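Local coordinates for phosphoinositol-specific phospholipase C (PDB 5FYO), which probably cleaves the phosphodiester bond of phosphatidylinositol lipids as a calcium-dependent, TIM-barrel phospholipase C, at residues A24-Y29 with I258-G263; N82-D87 with E95-D100; Q194-Y199 with I211-N216. One frame throughout, in Å; residues are numbered along the deposited sequence.

Overall arrangement
The three contacts sit round one TIM barrel. Interaction 1 joins the ends of strands 20-25 and 258-262, with strand 279-282 between them, and includes a calcium ligand. Interactions 2 and 3 fall, in that order, between its two halves along the chain. Interaction 2 ties a loop to helix 94-107; its centre is about 19 Å from that of interaction 1, yet they touch through Cys-28 and Tyr-29 on one side and Asn-82 and Asn-83 on the other. Interaction 3 packs helix 193-203 on the chain leaving strand 210-211, its centre about 16 Å from interaction 1 and 26 Å from interaction 2. One contact thus lies at the calcium site, while the others hold a loop and a crossover helix to the same barrel.

Interaction 1: A24-Y29 with I258-G263; sequences ACHNCY and IGRVWG. With CA (calcium ion), chain C.
Arg-260 reaches Cys-25 with an extended side chain, and its NH2 donates to the Cys-25 carbonyl O at 3.2 Å. The acceptor lies near the edge of the guanidinium, tilted a little from its plane, and the donor in the carbonyl plane, but the N-H...O angle of 144° makes this bond bent. Water 1 doubles the link, donating to Cys-25 O at 2.8 Å and accepting from Arg-260 NH2. The stronger partner of that NH2 is Glu-48, a salt bridge. CB of Trp-262 sits over one face of the His-26 imidazole, 4.3 Å from its centroid, a CH-pi contact. The indole presents an edge to the imidazole face in an offset edge-to-face pair, the planes at 63°. CG of His-26 stands opposite the backbone N (chi1 -171°), which carries the ring to these partners, and Tyr-283 stacks on it too. Water 2 joins His-26 ND1 (2.8 Å) to Gly-263 N (2.9 Å). Water 3 lies 3.0 Å from His-26 NE2 and binds the calcium ion. With an alanine here, Trp-262 would probably lose the ring its CB and indole edge rest on, and waters 2 and 3 a ring nitrogen each. A disulfide joins Cys-25 to Cys-28. Asn-27, Glu-48, Asp-50 and Asp-119 complete the metal shell with water 4, as expected for the calcium site of a TIM-barrel phospholipase C.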
loop_
_atom_site.group_PDB
_atom_site.type_symbol
_atom_site.label_atom_id
_atom_site.label_comp_id
_atom_site.label_asym_id
_atom_site.label_seq_id
_atom_site.Cartn_x
_atom_site.Cartn_y
_atom_site.Cartn_z
ATOM N N ALA A 24 -3.895 0.021 -10.138
ATOM C CA ALA A 24 -2.952 0.674 -9.226
ATOM C C ALA A 24 -1.773 1.166 -10.032
ATOM O O ALA A 24 -1.488 0.660 -11.103
ATOM C CB ALA A 24 -2.501 -0.332 -8.148
ATOM N N CYS A 25 -1.044 2.127 -9.471
ATOM C CA CYS A 25 0.205 2.492 -10.089
ATOM C C CYS A 25 1.287 1.469 -9.761
ATOM O O CYS A 25 1.149 0.672 -8.835
ATOM C CB CYS A 25 0.647 3.898 -9.694
ATOM S SG CYS A 25 1.660 3.999 -8.192
ATOM N N HIS A 26 2.393 1.550 -10.488
ATOM C CA HIS A 26 3.623 0.870 -10.092
ATOM C C HIS A 26 4.684 1.976 -10.067
ATOM O O HIS A 26 5.047 2.519 -11.127
ATOM C CB HIS A 26 3.959 -0.288 -11.065
ATOM C CG HIS A 26 5.088 -1.165 -10.602
ATOM N ND1 HIS A 26 5.465 -2.319 -11.251
ATOM C CD2 HIS A 26 5.872 -1.084 -9.506
ATOM C CE1 HIS A 26 6.487 -2.865 -10.618
ATOM N NE2 HIS A 26 6.752 -2.130 -9.552
ATOM N N ASN A 27 5.215 2.279 -8.876
ATOM C CA ASN A 27 6.338 3.217 -8.737
ATOM C C ASN A 27 6.003 4.591 -9.315
ATOM O O ASN A 27 6.871 5.280 -9.888
ATOM C CB ASN A 27 7.635 2.668 -9.339
ATOM C CG ASN A 27 8.174 1.448 -8.585
ATOM O OD1 ASN A 27 7.802 1.196 -7.442
ATOM N ND2 ASN A 27 9.058 0.683 -9.230
ATOM N N CYS A 28 4.780 5.055 -9.055
ATOM C CA CYS A 28 4.315 6.301 -9.655
ATOM C C CYS A 28 4.936 7.573 -9.048
ATOM O O CYS A 28 4.673 8.682 -9.515
ATOM C CB CYS A 28 2.808 6.439 -9.699
ATOM S SG CYS A 28 2.054 6.250 -8.099
ATOM N N TYR A 29 5.752 7.415 -8.005
ATOM C CA TYR A 29 6.583 8.486 -7.472
ATOM C C TYR A 29 7.715 8.873 -8.438
ATOM O O TYR A 29 8.302 9.929 -8.265
ATOM C CB TYR A 29 7.175 8.091 -6.090
ATOM C CG TYR A 29 8.219 7.046 -6.248
ATOM C CD1 TYR A 29 9.570 7.377 -6.505
ATOM C CD2 TYR A 29 7.887 5.691 -6.178
ATOM C CE1 TYR A 29 10.516 6.389 -6.730
ATOM C CE2 TYR A 29 8.839 4.704 -6.400
ATOM C CZ TYR A 29 10.159 5.059 -6.658
ATOM O OH TYR A 29 11.117 4.090 -6.923
ATOM N N ILE A 258 -6.363 -8.545 0.772
ATOM C CA ILE A 258 -6.205 -7.696 -0.417
ATOM C C ILE A 258 -4.938 -8.070 -1.179
ATOM O O ILE A 258 -3.793 -7.923 -0.657
ATOM C CB ILE A 258 -6.151 -6.198 -0.070
ATOM C CG1 ILE A 258 -7.338 -5.791 0.821
ATOM C CG2 ILE A 258 -6.049 -5.361 -1.332
ATOM C CD1 ILE A 258 -8.737 -6.078 0.261
ATOM N N GLY A 259 -5.127 -8.591 -2.405
ATOM C CA GLY A 259 -3.996 -9.020 -3.213
ATOM C C GLY A 259 -3.570 -7.964 -4.192
ATOM O O GLY A 259 -4.402 -7.340 -4.860
ATOM N N ARG A 260 -2.256 -7.786 -4.297
ATOM C CA ARG A 260 -1.659 -6.896 -5.281
ATOM C C ARG A 260 -0.766 -7.726 -6.169
ATOM O O ARG A 260 0.037 -8.507 -5.675
ATOM C CB ARG A 260 -0.831 -5.793 -4.598
ATOM C CG ARG A 260 -0.226 -4.814 -5.596
ATOM C CD ARG A 260 0.050 -3.476 -4.862
ATOM N NE ARG A 260 0.689 -2.448 -5.693
ATOM C CZ ARG A 260 1.966 -2.433 -6.004
ATOM N NH1 ARG A 260 2.766 -3.428 -5.613
ATOM N NH2 ARG A 260 2.437 -1.401 -6.722
ATOM N N VAL A 261 -0.869 -7.484 -7.479
ATOM C CA VAL A 261 0.005 -8.122 -8.469
ATOM C C VAL A 261 0.748 -7.057 -9.246
ATOM O O VAL A 261 0.135 -6.174 -9.849
ATOM C CB VAL A 261 -0.778 -9.030 -9.481
ATOM C CG1 VAL A 261 0.161 -9.520 -10.576
ATOM C CG2 VAL A 261 -1.406 -10.204 -8.730
ATOM N N TRP A 262 2.070 -7.154 -9.240
ATOM C CA TRP A 262 2.932 -6.213 -9.984
ATOM C C TRP A 262 3.723 -6.939 -11.061
ATOM O O TRP A 262 3.957 -8.148 -10.984
ATOM C CB TRP A 262 3.866 -5.431 -9.032
ATOM C CG TRP A 262 4.762 -6.356 -8.206
ATOM C CD1 TRP A 262 4.468 -6.907 -6.980
ATOM C CD2 TRP A 262 6.068 -6.830 -8.557
ATOM N NE1 TRP A 262 5.500 -7.687 -6.562
ATOM C CE2 TRP A 262 6.506 -7.648 -7.501
ATOM C CE3 TRP A 262 6.940 -6.582 -9.628
ATOM C CZ2 TRP A 262 7.748 -8.279 -7.512
ATOM C CZ3 TRP A 262 8.178 -7.229 -9.653
ATOM C CH2 TRP A 262 8.572 -8.054 -8.589
ATOM N N GLY A 263 4.187 -6.182 -12.053
ATOM C CA GLY A 263 5.042 -6.745 -13.111
ATOM C C GLY A 263 4.305 -7.407 -14.252
ATOM O O GLY A 263 4.949 -8.028 -15.129
HETATM CA CA CA C . 8.288 -0.331 -5.629
HETATM O O HOH W 1 0.305 0.597 -6.165
HETATM O O HOH W 2 3.703 -3.459 -13.064
HETATM O O HOH W 3 7.909 -2.552 -6.829
HETATM O O HOH W 4 10.399 -0.711 -6.646
#

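Interaction 2: N82-D87 with E95-D100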
loop_
_atom_site.group_PDB
_atom_site.type_symbol
_atom_site.label_atom_id
_atom_site.label_comp_id
_atom_site.label_asym_id
_atom_site.label_seq_id
_atom_site.Cartn_x
_atom_site.Cartn_y
_atom_site.Cartn_z
ATOM N N ASN A 82 12.144 11.952 -7.050
ATOM C CA ASN A 82 10.711 11.692 -7.143
ATOM C C ASN A 82 9.962 12.922 -7.570
ATOM O O ASN A 82 10.550 14.005 -7.703
ATOM C CB ASN A 82 10.174 11.142 -5.803
ATOM C CG ASN A 82 10.266 12.168 -4.687
ATOM O OD1 ASN A 82 9.616 13.201 -4.731
ATOM N ND2 ASN A 82 11.119 11.894 -3.689
ATOM N N ASN A 83 8.656 12.736 -7.798
ATOM C CA ASN A 83 7.770 13.795 -8.279
ATOM C C ASN A 83 6.884 14.432 -7.167
ATOM O O ASN A 83 5.863 15.071 -7.473
ATOM C CB ASN A 83 6.934 13.266 -9.438
ATOM C CG ASN A 83 6.097 12.064 -9.028
ATOM O OD1 ASN A 83 5.904 11.820 -7.838
ATOM N ND2 ASN A 83 5.603 11.309 -10.002
ATOM N N CYS A 84 7.251 14.250 -5.885
ATOM C CA CYS A 84 6.500 14.831 -4.819
ATOM C C CYS A 84 6.886 16.293 -4.645
ATOM O O CYS A 84 7.951 16.719 -5.108
ATOM C CB CYS A 84 6.755 14.082 -3.498
ATOM S SG CYS A 84 6.460 12.293 -3.639
ATOM N N THR A 85 6.016 17.028 -3.939
ATOM C CA THR A 85 6.265 18.417 -3.561
ATOM C C THR A 85 7.618 18.546 -2.889
ATOM O O THR A 85 7.955 17.781 -1.984
ATOM C CB THR A 85 5.179 18.950 -2.607
ATOM O OG1 THR A 85 3.929 18.886 -3.290
ATOM C CG2 THR A 85 5.461 20.394 -2.212
ATOM N N GLY A 86 8.365 19.526 -3.363
ATOM C CA GLY A 86 9.782 19.739 -3.077
ATOM C C GLY A 86 10.742 19.280 -4.188
ATOM O O GLY A 86 11.933 19.538 -4.069
ATOM N N ASP A 87 10.232 18.563 -5.210
ATOM C CA ASP A 87 11.017 18.086 -6.376
ATOM C C ASP A 87 11.622 19.339 -7.013
ATOM O O ASP A 87 10.904 20.268 -7.332
ATOM C CB ASP A 87 10.090 17.342 -7.379
ATOM C CG ASP A 87 10.784 16.935 -8.689
ATOM O OD1 ASP A 87 12.027 16.647 -8.714
ATOM O OD2 ASP A 87 10.010 16.849 -9.698
ATOM N N GLU A 95 8.068 12.136 4.120
ATOM C CA GLU A 95 7.039 12.976 4.740
ATOM C C GLU A 95 6.350 13.926 3.730
ATOM O O GLU A 95 5.143 14.098 3.755
ATOM C CB GLU A 95 7.636 13.739 5.936
ATOM C CG GLU A 95 6.636 14.613 6.670
ATOM C CD GLU A 95 7.099 15.095 8.051
ATOM O OE1 GLU A 95 8.129 14.625 8.570
ATOM O OE2 GLU A 95 6.415 15.941 8.645
ATOM N N ALA A 96 7.131 14.508 2.838
ATOM C CA ALA A 96 6.575 15.362 1.797
ATOM C C ALA A 96 5.597 14.591 0.897
ATOM O O ALA A 96 4.495 15.084 0.568
ATOM C CB ALA A 96 7.693 15.977 0.944
ATOM N N CYS A 97 6.010 13.413 0.471
ATOM C CA CYS A 97 5.138 12.588 -0.384
ATOM C C CYS A 97 3.827 12.187 0.323
ATOM O O CYS A 97 2.754 12.248 -0.277
ATOM C CB CYS A 97 5.878 11.344 -0.837
ATOM S SG CYS A 97 7.302 11.611 -1.905
ATOM N N LEU A 98 3.922 11.827 1.615
ATOM C CA LEU A 98 2.750 11.515 2.406
ATOM C C LEU A 98 1.852 12.720 2.543
ATOM O O LEU A 98 0.638 12.625 2.384
ATOM C CB LEU A 98 3.131 10.949 3.760
ATOM C CG LEU A 98 3.973 9.666 3.747
ATOM C CD1 LEU A 98 4.275 9.306 5.184
ATOM C CD2 LEU A 98 3.268 8.562 2.996
ATOM N N ASN A 99 2.464 13.880 2.774
ATOM C CA ASN A 99 1.686 15.120 2.829
ATOM C C ASN A 99 0.977 15.482 1.537
ATOM O O ASN A 99 -0.126 16.034 1.577
ATOM C CB ASN A 99 2.543 16.283 3.299
ATOM C CG ASN A 99 2.611 16.370 4.796
ATOM O OD1 ASN A 99 1.606 16.257 5.482
ATOM N ND2 ASN A 99 3.761 16.669 5.300
ATOM N N ASP A 100 1.556 15.118 0.393
ATOM C CA ASP A 100 0.844 15.325 -0.896
ATOM C C ASP A 100 -0.484 14.544 -0.901
ATOM O O ASP A 100 -1.506 15.056 -1.310
ATOM C CB ASP A 100 1.694 14.895 -2.092
ATOM C CG ASP A 100 2.763 15.895 -2.457
ATOM O OD1 ASP A 100 2.675 17.063 -2.005
ATOM O OD2 ASP A 100 3.721 15.495 -3.168
#
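The carboxylate of Asp-100 is met by Thr-85 on the syn sides of both oxygens, one donor to each. Thr-85 N gives its proton to the syn lone pair of OD2 at 2.9 Å, almost straight at 169°. Thr-85 OG1 donates to OD1 at 2.6 Å, tilted 22° out of the carboxylate plane. Two donors from one residue fix the rotation of the group, and CA of Cys-84 lies 3.3 Å from OD2. The flat amide of Asn-82 belongs to the other end of the contact, where its OD1 lies 4.0 Å from Cys-97 SG, beside the disulfide. The same OD1 takes the proton of Cys-84 N at 2.8 Å, with the donor tilted from the carbonyl plane, which makes an Asx turn. Its ND2 donates to the backbone oxygens of Val-68 and Asn-92.

Between these two polar groups runs the covalent link. The disulfide from Cys-84 SG to Cys-97 SG (2.0 Å) has a torsion of 101°, near the relaxed value. Both sulfurs stand opposite their own carbonyl carbons, beside the backbone N, and this brings the two CA atoms to 5.2 Å. A type II turn from Cys-84 to Asp-87 follows, with Gly-86 at its third position, where phi is positive. It is closed by Asp-87 N bonding to Cys-84 O, while the carbonyl O of Thr-85 lies 3.4 Å from the methyl of Ala-96.

Chemically, the loop is held to helix 94-107 in two adjoining ways, one covalent and one polar: a disulfide, whose formation needs oxidation, and a two-point grip on Asp-100. Burial alone would tend to favour the neutral acid, but two donors at the oxygens are likely to offset this and stabilise the carboxylate.

Interaction 3: Q194-Y199 with I211-N216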
loop_
_atom_site.group_PDB
_atom_site.type_symbol
_atom_site.label_atom_id
_atom_site.label_comp_id
_atom_site.label_asym_id
_atom_site.label_seq_id
_atom_site.Cartn_x
_atom_site.Cartn_y
_atom_site.Cartn_z
ATOM N N GLN A 194 11.076 -11.051 6.336
ATOM C CA GLN A 194 11.608 -10.837 7.684
ATOM C C GLN A 194 11.394 -9.425 8.169
ATOM O O GLN A 194 11.142 -9.216 9.340
ATOM C CB GLN A 194 13.137 -11.110 7.680
ATOM C CG GLN A 194 13.451 -12.582 7.567
ATOM C CD GLN A 194 13.482 -13.215 6.151
ATOM O OE1 GLN A 194 13.041 -12.641 5.098
ATOM N NE2 GLN A 194 14.001 -14.434 6.133
ATOM N N LYS A 195 11.494 -8.443 7.271
ATOM C CA LYS A 195 11.311 -7.041 7.707
ATOM C C LYS A 195 9.865 -6.732 8.059
ATOM O O LYS A 195 9.607 -5.895 8.920
ATOM C CB LYS A 195 11.818 -6.051 6.631
ATOM C CG LYS A 195 13.319 -5.717 6.699
ATOM C CD LYS A 195 14.247 -6.891 6.568
ATOM C CE LYS A 195 15.705 -6.419 6.534
ATOM N NZ LYS A 195 16.629 -7.553 6.426
ATOM N N LEU A 196 8.924 -7.394 7.368
ATOM C CA LEU A 196 7.515 -7.312 7.737
ATOM C C LEU A 196 7.248 -7.997 9.071
ATOM O O LEU A 196 6.445 -7.525 9.882
ATOM C CB LEU A 196 6.639 -7.888 6.658
ATOM C CG LEU A 196 6.707 -7.238 5.311
ATOM C CD1 LEU A 196 5.632 -7.822 4.396
ATOM C CD2 LEU A 196 7.164 -5.926 4.933
ATOM N N SER A 197 7.938 -9.118 9.307
ATOM C CA SER A 197 7.772 -9.840 10.551
ATOM C C SER A 197 8.320 -9.030 11.724
ATOM O O SER A 197 7.680 -8.951 12.787
ATOM C CB SER A 197 8.457 -11.212 10.475
ATOM O OG SER A 197 8.139 -12.035 11.611
ATOM N N GLN A 198 9.407 -8.325 11.479
ATOM C CA GLN A 198 9.960 -7.413 12.506
ATOM C C GLN A 198 8.999 -6.260 12.820
ATOM O O GLN A 198 8.822 -5.892 13.986
ATOM C CB GLN A 198 11.334 -6.868 12.028
ATOM C CG GLN A 198 12.447 -7.930 11.992
ATOM C CD GLN A 198 13.624 -7.577 11.103
ATOM O OE1 GLN A 198 13.665 -6.530 10.458
ATOM N NE2 GLN A 198 14.600 -8.440 11.090
ATOM N N TYR A 199 8.366 -5.701 11.793
ATOM C CA TYR A 199 7.383 -4.665 12.010
ATOM C C TYR A 199 6.202 -5.167 12.841
ATOM O O TYR A 199 5.786 -4.524 13.822
ATOM C CB TYR A 199 6.928 -4.091 10.655
ATOM C CG TYR A 199 5.820 -3.105 10.808
ATOM C CD1 TYR A 199 6.065 -1.756 11.048
ATOM C CD2 TYR A 199 4.498 -3.521 10.727
ATOM C CE1 TYR A 199 5.014 -0.875 11.260
ATOM C CE2 TYR A 199 3.462 -2.607 10.881
ATOM C CZ TYR A 199 3.730 -1.294 11.160
ATOM O OH TYR A 199 2.665 -0.429 11.383
ATOM N N ILE A 211 0.741 -5.190 6.874
ATOM C CA ILE A 211 1.838 -5.906 6.203
ATOM C C ILE A 211 1.303 -6.720 5.036
ATOM O O ILE A 211 0.236 -7.343 5.107
ATOM C CB ILE A 211 2.669 -6.780 7.160
ATOM C CG1 ILE A 211 1.851 -7.865 7.862
ATOM C CG2 ILE A 211 3.434 -5.879 8.149
ATOM C CD1 ILE A 211 2.733 -8.935 8.503
ATOM N N SER A 212 2.085 -6.777 3.946
ATOM C CA SER A 212 1.675 -7.576 2.793
ATOM C C SER A 212 2.868 -8.386 2.299
ATOM O O SER A 212 3.697 -7.873 1.536
ATOM C CB SER A 212 1.162 -6.644 1.699
ATOM O OG SER A 212 0.727 -7.412 0.583
ATOM N N PRO A 213 3.007 -9.624 2.784
ATOM C CA PRO A 213 4.189 -10.401 2.441
ATOM C C PRO A 213 4.276 -10.824 0.987
ATOM O O PRO A 213 3.271 -11.053 0.336
ATOM C CB PRO A 213 4.098 -11.626 3.352
ATOM C CG PRO A 213 2.662 -11.739 3.702
ATOM C CD PRO A 213 2.145 -10.328 3.725
ATOM N N VAL A 214 5.518 -10.996 0.545
ATOM C CA VAL A 214 5.807 -11.642 -0.721
ATOM C C VAL A 214 5.171 -13.037 -0.658
ATOM O O VAL A 214 5.420 -13.802 0.281
ATOM C CB VAL A 214 7.308 -11.799 -0.940
ATOM C CG1 VAL A 214 7.595 -12.646 -2.170
ATOM C CG2 VAL A 214 7.984 -10.441 -1.062
ATOM N N THR A 215 4.379 -13.364 -1.685
ATOM C CA THR A 215 3.513 -14.564 -1.671
ATOM C C THR A 215 3.794 -15.413 -2.882
ATOM O O THR A 215 3.691 -14.929 -4.010
ATOM C CB THR A 215 2.072 -14.076 -1.685
ATOM O OG1 THR A 215 1.844 -13.371 -0.476
ATOM C CG2 THR A 215 1.072 -15.187 -1.755
ATOM N N ASN A 216 4.159 -16.667 -2.645
ATOM C CA ASN A 216 4.355 -17.630 -3.738
ATOM C C ASN A 216 3.957 -19.070 -3.403
ATOM O O ASN A 216 4.380 -20.025 -4.042
ATOM C CB ASN A 216 5.777 -17.537 -4.260
ATOM C CG ASN A 216 6.814 -17.795 -3.190
ATOM O OD1 ASN A 216 6.568 -18.481 -2.201
ATOM N ND2 ASN A 216 7.980 -17.270 -3.396
#
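Leu-196 and Tyr-199 pack on Ile-211 where a beta-alpha-beta crossover of the TIM barrel closes: helix 193-203 links the parallel strands 184-189 and 210-211, and here leans on the second strand and the chain that leaves it. No hydrogen bond crosses between the segments.

Two of the apolar contacts are made by CG2 of Ile-211. This methyl stands 4.1 Å from Leu-196 CB and 3.7 Å from Tyr-199 CD2, meeting the tyrosine ring obliquely. The third is Leu-196 CD1 on Pro-213 CB, at 4.2 Å. CG of Tyr-199 lies opposite its backbone N (chi1 175°), which swings the ring to the Ile-211 side of the helix. Leu-188 of strand 184-189 touches both Leu-196 and Tyr-199, so the helix residues bridge two neighbouring strands.

The polar groups nearby find partners outside the pair. Tyr-199 OH bonds to Asp-137, and Val-214 N to the side chain of Asn-193 at the start of the helix.

Methyls also meet the backbone. Leu-196 O lies 3.8 Å from Ile-211 CG2. At the far end of the same leucine, CD1 is pressed against the main chain beyond the strand, 3.5 Å from Ser-212 O and equally 3.5 Å from Pro-213 CA.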